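PDB 5AH5: leucine--tRNA ligase from Agrobacterium radiobacter, which probably joins L-leucine to tRNA(Leu) at the expense of ATP, as a class I aminoacyl-tRNA synthetase. Local coordinates for residues Lys32-Glu37 with Leu498-Pro503; Ser493-Leu498 with Asn507-Ser512; Phe539-Leu544 with Ile550-Pro555. One frame throughout, in Å; residues are numbered along the deposited sequence.

Contact 1. Residues Lys32-Glu37 with Leu498-Pro503; sequences KFYVLE and LRYPSP
Y34 and L36 meet Y500 in a small, buried, largely apolar side-chain contact that joins strand 32-37, an inner strand of the parallel sheet, to the loop between helices 489-492 and 511-517. The backbones stay well apart, with the nearest CA atoms, those of Y34 and P501, 10.1 Å from each other, and side chains span the gap. Y34 CG lies opposite the backbone N (chi1 -170°), which carries the ring out toward the loop. Y34 crosses Y500 at about a right angle, and Y34 OH comes to the edge of the Y500 ring, near its plane, 3.4 Å from Y500 CD2. A hydrogen bond between Y34 OH and F497 O, just before the loop segment, holds the hydroxyl there. L36 reaches the same edge, also near the plane, with its CD1 3.8 Å from Y500 CE2; its CD2 branch lies over one face of the Y34 ring, toward the rim. At the far end of the Y500 ring a water joins the phenol to the strand, lying 2.6 Å from Y500 OH and donating to E37 O at 2.8 Å. Parallel pairing of 32-37 with 70-72 and 520-524 marks the Rossmann-like class I synthetase catalytic domain.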
loop_
_atom_site.group_PDB
_atom_site.type_symbol
_atom_site.label_atom_id
_atom_site.label_comp_id
_atom_site.label_asym_id
_atom_site.label_seq_id
_atom_site.Cartn_x
_atom_site.Cartn_y
_atom_site.Cartn_z
ATOM N N LYS B 32 18.351 8.479 -8.655
ATOM C CA LYS B 32 17.575 8.560 -7.407
ATOM C C LYS B 32 16.773 7.266 -7.319
ATOM O O LYS B 32 16.331 6.708 -8.328
ATOM C CB LYS B 32 16.635 9.754 -7.428
ATOM C CG LYS B 32 15.433 9.668 -8.413
ATOM C CD LYS B 32 14.178 9.036 -7.747
ATOM C CE LYS B 32 12.955 9.129 -8.642
ATOM N NZ LYS B 32 11.824 8.399 -8.003
ATOM N N PHE B 33 16.556 6.815 -6.117
ATOM C CA PHE B 33 15.626 5.727 -5.887
ATOM C C PHE B 33 14.987 5.912 -4.509
ATOM O O PHE B 33 15.669 5.992 -3.549
ATOM C CB PHE B 33 16.361 4.406 -5.916
ATOM C CG PHE B 33 15.442 3.227 -6.111
ATOM C CD1 PHE B 33 14.907 2.945 -7.354
ATOM C CD2 PHE B 33 15.121 2.402 -5.060
ATOM C CE1 PHE B 33 14.048 1.861 -7.526
ATOM C CE2 PHE B 33 14.276 1.303 -5.252
ATOM C CZ PHE B 33 13.728 1.035 -6.450
ATOM N N TYR B 34 13.685 5.911 -4.465
ATOM C CA TYR B 34 12.905 6.099 -3.248
ATOM C C TYR B 34 12.095 4.825 -2.963
ATOM O O TYR B 34 11.119 4.569 -3.609
ATOM C CB TYR B 34 11.955 7.276 -3.476
ATOM C CG TYR B 34 11.194 7.832 -2.244
ATOM C CD1 TYR B 34 11.449 7.396 -0.969
ATOM C CD2 TYR B 34 10.257 8.850 -2.403
ATOM C CE1 TYR B 34 10.749 7.919 0.111
ATOM C CE2 TYR B 34 9.563 9.398 -1.319
ATOM C CZ TYR B 34 9.851 8.941 -0.077
ATOM O OH TYR B 34 9.156 9.434 0.983
ATOM N N VAL B 35 12.505 4.087 -1.975
ATOM C CA VAL B 35 11.781 2.909 -1.549
ATOM C C VAL B 35 11.246 3.181 -0.147
ATOM O O VAL B 35 11.984 3.576 0.690
ATOM C CB VAL B 35 12.672 1.650 -1.490
ATOM C CG1 VAL B 35 14.043 1.891 -0.905
ATOM C CG2 VAL B 35 11.987 0.520 -0.733
ATOM N N LEU B 36 9.966 2.947 0.089
ATOM C CA LEU B 36 9.461 3.005 1.456
ATOM C C LEU B 36 8.417 1.982 1.693
ATOM O O LEU B 36 7.952 1.352 0.750
ATOM C CB LEU B 36 8.923 4.399 1.753
ATOM C CG LEU B 36 7.563 4.919 1.331
ATOM C CD1 LEU B 36 7.272 6.230 2.037
ATOM C CD2 LEU B 36 7.506 5.122 -0.125
ATOM N N GLU B 37 8.053 1.862 2.957
ATOM C CA GLU B 37 7.085 0.918 3.438
ATOM C C GLU B 37 6.061 1.706 4.256
ATOM O O GLU B 37 6.327 2.848 4.710
ATOM C CB GLU B 37 7.719 -0.037 4.414
ATOM C CG GLU B 37 8.901 -0.853 3.940
ATOM C CD GLU B 37 10.208 -0.307 4.404
ATOM O OE1 GLU B 37 10.239 0.323 5.490
ATOM O OE2 GLU B 37 11.239 -0.544 3.691
ATOM N N LEU B 498 5.688 12.750 1.236
ATOM C CA LEU B 498 6.207 14.042 0.770
ATOM C C LEU B 498 6.949 14.894 1.803
ATOM O O LEU B 498 7.526 15.945 1.427
ATOM C CB LEU B 498 5.082 14.878 0.127
ATOM C CG LEU B 498 4.235 14.170 -0.879
ATOM C CD1 LEU B 498 3.039 15.025 -1.268
ATOM C CD2 LEU B 498 5.104 13.732 -2.052
ATOM N N ARG B 499 6.953 14.471 3.077
ATOM C CA ARG B 499 7.578 15.222 4.134
ATOM C C ARG B 499 8.913 14.685 4.499
ATOM O O ARG B 499 9.822 15.449 4.928
ATOM C CB ARG B 499 6.649 15.241 5.379
ATOM C CG ARG B 499 7.230 15.872 6.628
ATOM C CD ARG B 499 7.279 17.388 6.473
ATOM N NE ARG B 499 7.678 18.064 7.715
ATOM C CZ ARG B 499 7.871 19.392 7.828
ATOM N NH1 ARG B 499 7.695 20.189 6.779
ATOM N NH2 ARG B 499 8.248 19.890 8.990
ATOM N N TYR B 500 9.076 13.370 4.368
ATOM C CA TYR B 500 10.357 12.733 4.696
ATOM C C TYR B 500 11.572 13.433 4.044
ATOM O O TYR B 500 12.687 13.446 4.617
ATOM C CB TYR B 500 10.322 11.300 4.184
ATOM C CG TYR B 500 9.657 10.222 5.001
ATOM C CD1 TYR B 500 9.980 10.042 6.351
ATOM C CD2 TYR B 500 8.865 9.231 4.369
ATOM C CE1 TYR B 500 9.412 9.011 7.086
ATOM C CE2 TYR B 500 8.320 8.189 5.095
ATOM C CZ TYR B 500 8.615 8.071 6.449
ATOM O OH TYR B 500 8.117 7.045 7.227
ATOM N N PRO B 501 11.411 13.995 2.834
ATOM C CA PRO B 501 12.650 14.583 2.266
ATOM C C PRO B 501 13.212 15.787 3.017
ATOM O O PRO B 501 14.427 15.956 2.970
ATOM C CB PRO B 501 12.231 15.010 0.870
ATOM C CG PRO B 501 11.232 13.985 0.498
ATOM C CD PRO B 501 10.388 13.889 1.785
ATOM N N SER B 502 12.371 16.584 3.730
ATOM C CA SER B 502 12.907 17.569 4.696
ATOM C C SER B 502 11.931 17.725 5.850
ATOM O O SER B 502 10.979 18.497 5.755
ATOM C CB SER B 502 13.255 18.952 4.082
ATOM O OG SER B 502 12.181 19.317 3.348
ATOM N N PRO B 503 12.138 16.924 6.890
ATOM C CA PRO B 503 11.105 16.730 7.843
ATOM C C PRO B 503 11.073 17.793 8.963
ATOM O O PRO B 503 10.144 17.775 9.781
ATOM C CB PRO B 503 11.441 15.399 8.400
ATOM C CG PRO B 503 12.926 15.368 8.428
ATOM C CD PRO B 503 13.297 16.064 7.152
HETATM O O HOH W 1 7.814 4.919 5.806
#

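Contact 2. Residues Ser493-Leu498 with Asn507-Ser512; sequences SSWYFL and NPIDSS. With LSS (5'-O-(L-leucylsulfamoyl)adenosine), chain I.
I509 packs against both W495 and L498, and the apolar contacts of these three side chains make up most of the surface shared by the two segments. The side chains of W495 and I509 run past each other in opposite directions, bringing I509 CG1 to 3.9 Å from W495 CZ3. L498 meets the far end of the isoleucine: its CD1 lies 3.9 Å from I509 CD1, and L498 CB is equally close to that methyl. With CG1 anti to its own carbonyl carbon (chi1 -65°), I509 extends its CD1 to L498, and the same methyl still touches the rim of the indole. P508 adds a looser contact, its CB 4.3 Å from W495 CH2.

This packing belongs to the class I catalytic domain, where the loop following helix 489-492 lines the pocket of 5'-O-(L-leucylsulfamoyl)adenosine and then turns back to lead into helix 511-517. On the pocket side, S493 and Y496 touch the leucyl side chain of the ligand through its two methyls: S493 OG is 3.7 Å from C10 of the ligand, and Y496 OH 3.6 Å from C11. The Y496 hydroxyl is hydrogen-bonded to Y523 OH, and its ring is stacked with F39.

Polar links are few and mostly involve the backbone. A water donates to L498 O at 2.8 Å and accepts from D510 N at 3.1 Å, joining the two backbone segments beside the isoleucine. P508 O approaches the indole at its edge, in plane, and is itself hydrogen-bonded by R499 NH1. W495 NE1 is bonded to Q134 OE1 of helix 128-143, which ties the indole to a second element. D510 occupies the N-cap position of helix 511-517, where its OD1 accepts a hydrogen bond from the backbone N of L513, just past the segment.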
loop_
_atom_site.group_PDB
_atom_site.type_symbol
_atom_site.label_atom_id
_atom_site.label_comp_id
_atom_site.label_asym_id
_atom_site.label_seq_id
_atom_site.Cartn_x
_atom_site.Cartn_y
_atom_site.Cartn_z
ATOM N N SER B 493 -1.283 10.663 7.322
ATOM C CA SER B 493 -0.648 9.676 6.520
ATOM C C SER B 493 -0.962 9.849 5.040
ATOM O O SER B 493 -0.460 9.092 4.271
ATOM C CB SER B 493 -1.029 8.273 7.053
ATOM O OG SER B 493 -2.417 8.031 7.030
ATOM N N SER B 494 -1.791 10.837 4.639
ATOM C CA SER B 494 -2.080 11.040 3.268
ATOM C C SER B 494 -0.964 11.726 2.456
ATOM O O SER B 494 -1.033 11.716 1.231
ATOM C CB SER B 494 -3.386 11.811 3.089
ATOM O OG SER B 494 -3.245 13.171 3.485
ATOM N N TRP B 495 0.006 12.336 3.129
ATOM C CA TRP B 495 1.068 13.109 2.506
ATOM C C TRP B 495 2.430 12.942 3.197
ATOM O O TRP B 495 3.398 13.565 2.805
ATOM C CB TRP B 495 0.662 14.560 2.484
ATOM C CG TRP B 495 0.776 15.246 3.844
ATOM C CD1 TRP B 495 -0.103 15.138 4.860
ATOM C CD2 TRP B 495 1.841 16.078 4.332
ATOM N NE1 TRP B 495 0.321 15.863 5.961
ATOM C CE2 TRP B 495 1.515 16.444 5.661
ATOM C CE3 TRP B 495 3.007 16.588 3.775
ATOM C CZ2 TRP B 495 2.330 17.247 6.421
ATOM C CZ3 TRP B 495 3.806 17.358 4.506
ATOM C CH2 TRP B 495 3.460 17.724 5.836
ATOM N N TYR B 496 2.550 12.072 4.193
ATOM C CA TYR B 496 3.826 11.972 4.948
ATOM C C TYR B 496 5.065 11.658 4.131
ATOM O O TYR B 496 6.205 11.997 4.527
ATOM C CB TYR B 496 3.705 10.906 6.047
ATOM C CG TYR B 496 3.767 9.416 5.615
ATOM C CD1 TYR B 496 2.714 8.808 4.976
ATOM C CD2 TYR B 496 4.874 8.646 5.898
ATOM C CE1 TYR B 496 2.757 7.458 4.614
ATOM C CE2 TYR B 496 4.944 7.284 5.546
ATOM C CZ TYR B 496 3.904 6.706 4.890
ATOM O OH TYR B 496 3.955 5.378 4.534
ATOM N N PHE B 497 4.838 10.875 3.076
ATOM C CA PHE B 497 5.881 10.472 2.158
ATOM C C PHE B 497 6.487 11.696 1.421
ATOM O O PHE B 497 7.640 11.631 0.943
ATOM C CB PHE B 497 5.360 9.391 1.144
ATOM C CG PHE B 497 4.034 9.755 0.523
ATOM C CD1 PHE B 497 3.973 10.514 -0.598
ATOM C CD2 PHE B 497 2.856 9.409 1.122
ATOM C CE1 PHE B 497 2.768 10.886 -1.121
ATOM C CE2 PHE B 497 1.631 9.792 0.606
ATOM C CZ PHE B 497 1.591 10.552 -0.508
ATOM N N LEU B 498 5.688 12.750 1.236
ATOM C CA LEU B 498 6.207 14.042 0.770
ATOM C C LEU B 498 6.949 14.894 1.803
ATOM O O LEU B 498 7.526 15.945 1.427
ATOM C CB LEU B 498 5.082 14.878 0.127
ATOM C CG LEU B 498 4.235 14.170 -0.879
ATOM C CD1 LEU B 498 3.039 15.025 -1.268
ATOM C CD2 LEU B 498 5.104 13.732 -2.052
ATOM N N ASN B 507 8.398 25.034 5.751
ATOM C CA ASN B 507 7.445 24.832 4.665
ATOM C C ASN B 507 7.006 23.341 4.676
ATOM O O ASN B 507 7.785 22.495 5.005
ATOM C CB ASN B 507 8.091 25.156 3.331
ATOM C CG ASN B 507 8.601 26.575 3.260
ATOM O OD1 ASN B 507 9.794 26.800 3.032
ATOM N ND2 ASN B 507 7.697 27.546 3.478
ATOM N N PRO B 508 5.753 23.046 4.378
ATOM C CA PRO B 508 5.324 21.672 4.534
ATOM C C PRO B 508 6.140 20.738 3.612
ATOM O O PRO B 508 6.811 19.796 4.121
ATOM C CB PRO B 508 3.841 21.698 4.175
ATOM C CG PRO B 508 3.437 23.102 4.032
ATOM C CD PRO B 508 4.658 23.954 3.978
ATOM N N ILE B 509 6.233 21.119 2.339
ATOM C CA ILE B 509 6.900 20.310 1.312
ATOM C C ILE B 509 7.991 21.081 0.503
ATOM O O ILE B 509 7.743 22.149 -0.024
ATOM C CB ILE B 509 5.870 19.796 0.354
ATOM C CG1 ILE B 509 4.927 18.837 1.068
ATOM C CG2 ILE B 509 6.539 19.042 -0.785
ATOM C CD1 ILE B 509 3.682 18.509 0.269
ATOM N N ASP B 510 9.182 20.498 0.417
ATOM C CA ASP B 510 10.293 21.038 -0.323
ATOM C C ASP B 510 10.106 20.573 -1.778
ATOM O O ASP B 510 10.464 19.449 -2.126
ATOM C CB ASP B 510 11.589 20.546 0.319
ATOM C CG ASP B 510 12.825 21.188 -0.303
ATOM O OD1 ASP B 510 12.846 21.347 -1.534
ATOM O OD2 ASP B 510 13.778 21.471 0.426
ATOM N N SER B 511 9.450 21.417 -2.581
ATOM C CA SER B 511 9.145 21.123 -3.971
ATOM C C SER B 511 10.347 20.641 -4.763
ATOM O O SER B 511 10.253 19.689 -5.521
ATOM C CB SER B 511 8.547 22.381 -4.644
ATOM O OG SER B 511 7.312 22.709 -4.012
ATOM N N SER B 512 11.483 21.285 -4.569
ATOM C CA SER B 512 12.604 21.000 -5.419
ATOM C C SER B 512 13.219 19.612 -5.048
ATOM O O SER B 512 13.528 18.831 -5.961
ATOM C CB SER B 512 13.580 22.216 -5.477
ATOM O OG SER B 512 14.613 22.152 -4.509
HETATM C C1 LSS I . -0.484 1.105 9.507
HETATM N N1 LSS I . 1.731 -9.381 8.527
HETATM O O1 LSS I . -1.186 0.302 8.933
HETATM S S1 LSS I . 0.432 -0.613 11.018
HETATM C C2 LSS I . 2.174 -8.641 7.513
HETATM N N2 LSS I . 0.311 0.787 10.512
HETATM O O2 LSS I . 0.242 -4.205 6.528
HETATM N N3 LSS I . 2.198 -7.290 7.544
HETATM O O3 LSS I . 2.021 -2.263 5.710
HETATM C C4 LSS I . 1.757 -6.665 8.661
HETATM N N4 LSS I . 0.097 3.466 10.082
HETATM O O4 LSS I . 2.913 -3.348 8.695
HETATM C C5 LSS I . 1.203 -7.382 9.713
HETATM O O5 LSS I . 1.036 -1.507 9.841
HETATM C C6 LSS I . 1.171 -8.764 9.627
HETATM N N6 LSS I . 0.686 -9.472 10.680
HETATM C C7 LSS I . -0.134 4.155 7.054
HETATM N N7 LSS I . 0.801 -6.491 10.656
HETATM C C8 LSS I . 1.046 -5.239 10.182
HETATM C C9 LSS I . -0.019 2.761 7.677
HETATM N N9 LSS I . 1.658 -5.363 8.975
HETATM C CA LSS I . -0.550 2.550 9.106
HETATM C C10 LSS I . -1.616 4.457 6.783
HETATM C C11 LSS I . 0.783 4.198 5.780
HETATM O O1A LSS I . -0.770 -1.351 11.430
HETATM C C21 LSS I . 2.067 -4.302 8.076
HETATM C C22 LSS I . 0.907 -3.528 7.555
HETATM C C23 LSS I . 1.554 -2.222 7.087
HETATM C C24 LSS I . 2.683 -2.092 8.087
HETATM C C25 LSS I . 2.314 -1.214 9.284
HETATM O O2A LSS I . 1.436 -0.735 12.054
HETATM O O HOH W 2 9.755 17.630 1.536
#

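Contact 3. Residues Phe539-Leu544 with Ile550-Pro555; sequences FITKVL and IEFDEP
K542 and D553 cross at about a right angle, and the lysine runs out past the aspartate to place its ammonium among three oxygens of the loop 550-555. Its chain is extended up to the last torsion, where it bends (chi4 -52°) and lets NZ give a hydrogen bond to D553 O at 2.9 Å, tilted out of the carbonyl plane. NZ also forms a salt bridge to D553 OD2 at 2.9 Å. A second salt bridge runs from NZ to E554 OE2 at 2.8 Å. Neither carboxylate is met in its plane: NZ lies 63° out of that of D553 and 47° out of that of E554. D553 OD1 is hydrogen-bonded to H545 ND1, which helps fix the rotation of its carboxylate. E554, bent at chi2, crosses K542 obliquely, and its OE2 also pairs with R538.

Beside this polar group, T541 points its CG2 methyl into the loop. It crosses I550 at about a right angle, with T541 CG2 3.7 Å from I550 CD1, and it also touches the F552 ring. I550 CD1 in turn lies over one face of that ring, toward the rim. On the other branch, T541 OG1 packs 3.6 Å from P555 CB, while its polar partner is S537 O, one turn back in the helix. I550 CD1 also comes within 4.2 Å of L544 CB.

The chemistry is thus divided between a hydrophobic patch and a salt-bridge network round one lysine. K542 also pairs with D203, so several acidic groups gather at a single ammonium, which would probably stabilise its charged form and offset the repulsion between the carboxylates of D553 and D203.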
loop_
_atom_site.group_PDB
_atom_site.type_symbol
_atom_site.label_atom_id
_atom_site.label_comp_id
_atom_site.label_asym_id
_atom_site.label_seq_id
_atom_site.Cartn_x
_atom_site.Cartn_y
_atom_site.Cartn_z
ATOM N N PHE B 539 -5.456 10.756 -3.610
ATOM C CA PHE B 539 -6.262 11.973 -3.694
ATOM C C PHE B 539 -5.443 13.233 -3.311
ATOM O O PHE B 539 -5.440 14.245 -4.014
ATOM C CB PHE B 539 -7.514 11.837 -2.810
ATOM C CG PHE B 539 -8.204 13.142 -2.520
ATOM C CD1 PHE B 539 -8.591 13.984 -3.547
ATOM C CD2 PHE B 539 -8.478 13.520 -1.212
ATOM C CE1 PHE B 539 -9.246 15.182 -3.293
ATOM C CE2 PHE B 539 -9.113 14.733 -0.939
ATOM C CZ PHE B 539 -9.503 15.561 -1.985
ATOM N N ILE B 540 -4.691 13.139 -2.240
ATOM C CA ILE B 540 -4.008 14.338 -1.712
ATOM C C ILE B 540 -2.830 14.666 -2.619
ATOM O O ILE B 540 -2.468 15.845 -2.742
ATOM C CB ILE B 540 -3.663 14.190 -0.198
ATOM C CG1 ILE B 540 -4.947 14.329 0.629
ATOM C CG2 ILE B 540 -2.605 15.153 0.320
ATOM C CD1 ILE B 540 -5.684 15.626 0.464
ATOM N N THR B 541 -2.288 13.652 -3.319
ATOM C CA THR B 541 -1.183 13.899 -4.259
ATOM C C THR B 541 -1.656 14.737 -5.441
ATOM O O THR B 541 -1.026 15.725 -5.823
ATOM C CB THR B 541 -0.487 12.584 -4.622
ATOM O OG1 THR B 541 0.102 12.040 -3.418
ATOM C CG2 THR B 541 0.636 12.812 -5.695
ATOM N N LYS B 542 -2.837 14.420 -5.941
ATOM C CA LYS B 542 -3.426 15.184 -7.027
ATOM C C LYS B 542 -3.761 16.603 -6.590
ATOM O O LYS B 542 -3.526 17.560 -7.301
ATOM C CB LYS B 542 -4.670 14.442 -7.532
ATOM C CG LYS B 542 -4.304 13.043 -8.091
ATOM C CD LYS B 542 -5.448 12.383 -8.791
ATOM C CE LYS B 542 -5.138 10.953 -9.258
ATOM N NZ LYS B 542 -3.884 10.855 -10.074
ATOM N N VAL B 543 -4.323 16.738 -5.411
ATOM C CA VAL B 543 -4.629 18.054 -4.856
ATOM C C VAL B 543 -3.338 18.876 -4.774
ATOM O O VAL B 543 -3.299 19.980 -5.287
ATOM C CB VAL B 543 -5.339 17.954 -3.473
ATOM C CG1 VAL B 543 -5.433 19.329 -2.824
ATOM C CG2 VAL B 543 -6.710 17.381 -3.640
ATOM N N LEU B 544 -2.285 18.322 -4.167
ATOM C CA LEU B 544 -1.059 19.059 -4.007
ATOM C C LEU B 544 -0.364 19.342 -5.331
ATOM O O LEU B 544 0.326 20.370 -5.475
ATOM C CB LEU B 544 -0.084 18.345 -3.017
ATOM C CG LEU B 544 -0.599 18.159 -1.579
ATOM C CD1 LEU B 544 0.308 17.215 -0.789
ATOM C CD2 LEU B 544 -0.752 19.509 -0.871
ATOM N N ILE B 550 4.007 19.979 -5.925
ATOM C CA ILE B 550 4.722 18.941 -6.589
ATOM C C ILE B 550 4.330 18.920 -8.036
ATOM O O ILE B 550 3.321 19.481 -8.383
ATOM C CB ILE B 550 4.437 17.573 -5.962
ATOM C CG1 ILE B 550 2.930 17.295 -5.916
ATOM C CG2 ILE B 550 5.012 17.510 -4.580
ATOM C CD1 ILE B 550 2.538 15.996 -5.260
ATOM N N GLU B 551 5.124 18.248 -8.874
ATOM C CA GLU B 551 4.856 18.190 -10.331
ATOM C C GLU B 551 4.401 16.819 -10.839
ATOM O O GLU B 551 4.260 16.620 -12.044
ATOM C CB GLU B 551 6.086 18.693 -11.103
ATOM C CG GLU B 551 6.146 20.238 -11.179
ATOM C CD GLU B 551 7.524 20.838 -11.541
ATOM O OE1 GLU B 551 8.521 20.099 -11.772
ATOM O OE2 GLU B 551 7.620 22.084 -11.595
ATOM N N PHE B 552 4.125 15.896 -9.928
ATOM C CA PHE B 552 3.704 14.533 -10.297
ATOM C C PHE B 552 2.346 14.295 -9.693
ATOM O O PHE B 552 1.936 14.989 -8.761
ATOM C CB PHE B 552 4.736 13.482 -9.857
ATOM C CG PHE B 552 5.070 13.547 -8.408
ATOM C CD1 PHE B 552 6.048 14.421 -7.947
ATOM C CD2 PHE B 552 4.349 12.794 -7.489
ATOM C CE1 PHE B 552 6.361 14.487 -6.606
ATOM C CE2 PHE B 552 4.617 12.899 -6.141
ATOM C CZ PHE B 552 5.626 13.745 -5.692
ATOM N N ASP B 553 1.647 13.315 -10.223
ATOM C CA ASP B 553 0.217 13.164 -10.032
ATOM C C ASP B 553 -0.133 11.883 -9.322
ATOM O O ASP B 553 -1.307 11.646 -9.040
ATOM C CB ASP B 553 -0.464 13.170 -11.424
ATOM C CG ASP B 553 -1.902 13.634 -11.372
ATOM O OD1 ASP B 553 -2.138 14.753 -10.865
ATOM O OD2 ASP B 553 -2.797 12.925 -11.844
ATOM N N GLU B 554 0.857 11.031 -9.059
ATOM C CA GLU B 554 0.617 9.737 -8.420
ATOM C C GLU B 554 1.736 9.501 -7.484
ATOM O O GLU B 554 2.862 9.714 -7.878
ATOM C CB GLU B 554 0.565 8.563 -9.425
ATOM C CG GLU B 554 -0.751 8.520 -10.170
ATOM C CD GLU B 554 -1.927 7.966 -9.358
ATOM O OE1 GLU B 554 -1.750 7.261 -8.321
ATOM O OE2 GLU B 554 -3.059 8.211 -9.795
ATOM N N PRO B 555 1.436 9.085 -6.233
ATOM C CA PRO B 555 2.484 9.003 -5.231
ATOM C C PRO B 555 3.423 7.850 -5.368
ATOM O O PRO B 555 4.555 7.966 -4.907
ATOM C CB PRO B 555 1.683 8.810 -3.920
ATOM C CG PRO B 555 0.389 8.221 -4.375
ATOM C CD PRO B 555 0.114 8.934 -5.635
#

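Overall arrangement
Strand 32-37 comes first in the chain, and contact 1 closes a loop of 460 residues when 498-503 returns to it, joining the two parts of the catalytic domain that the editing domain separates in sequence. Contact 2 opens before that return, at 493-498, and closes after it, at 507-512, so the two cross and share L498. Contact 3 follows in series, a short closure between helix 533-546 and the approach to strand 556-560. L498, shared by contacts 1 and 2, packs on L544 of contact 3, its CD1 3.5 Å from L544 CD1. F497 of contact 2 touches both others: its O is hydrogen-bonded to Y34 of contact 1, and its ring packs on T541 and P555 of contact 3.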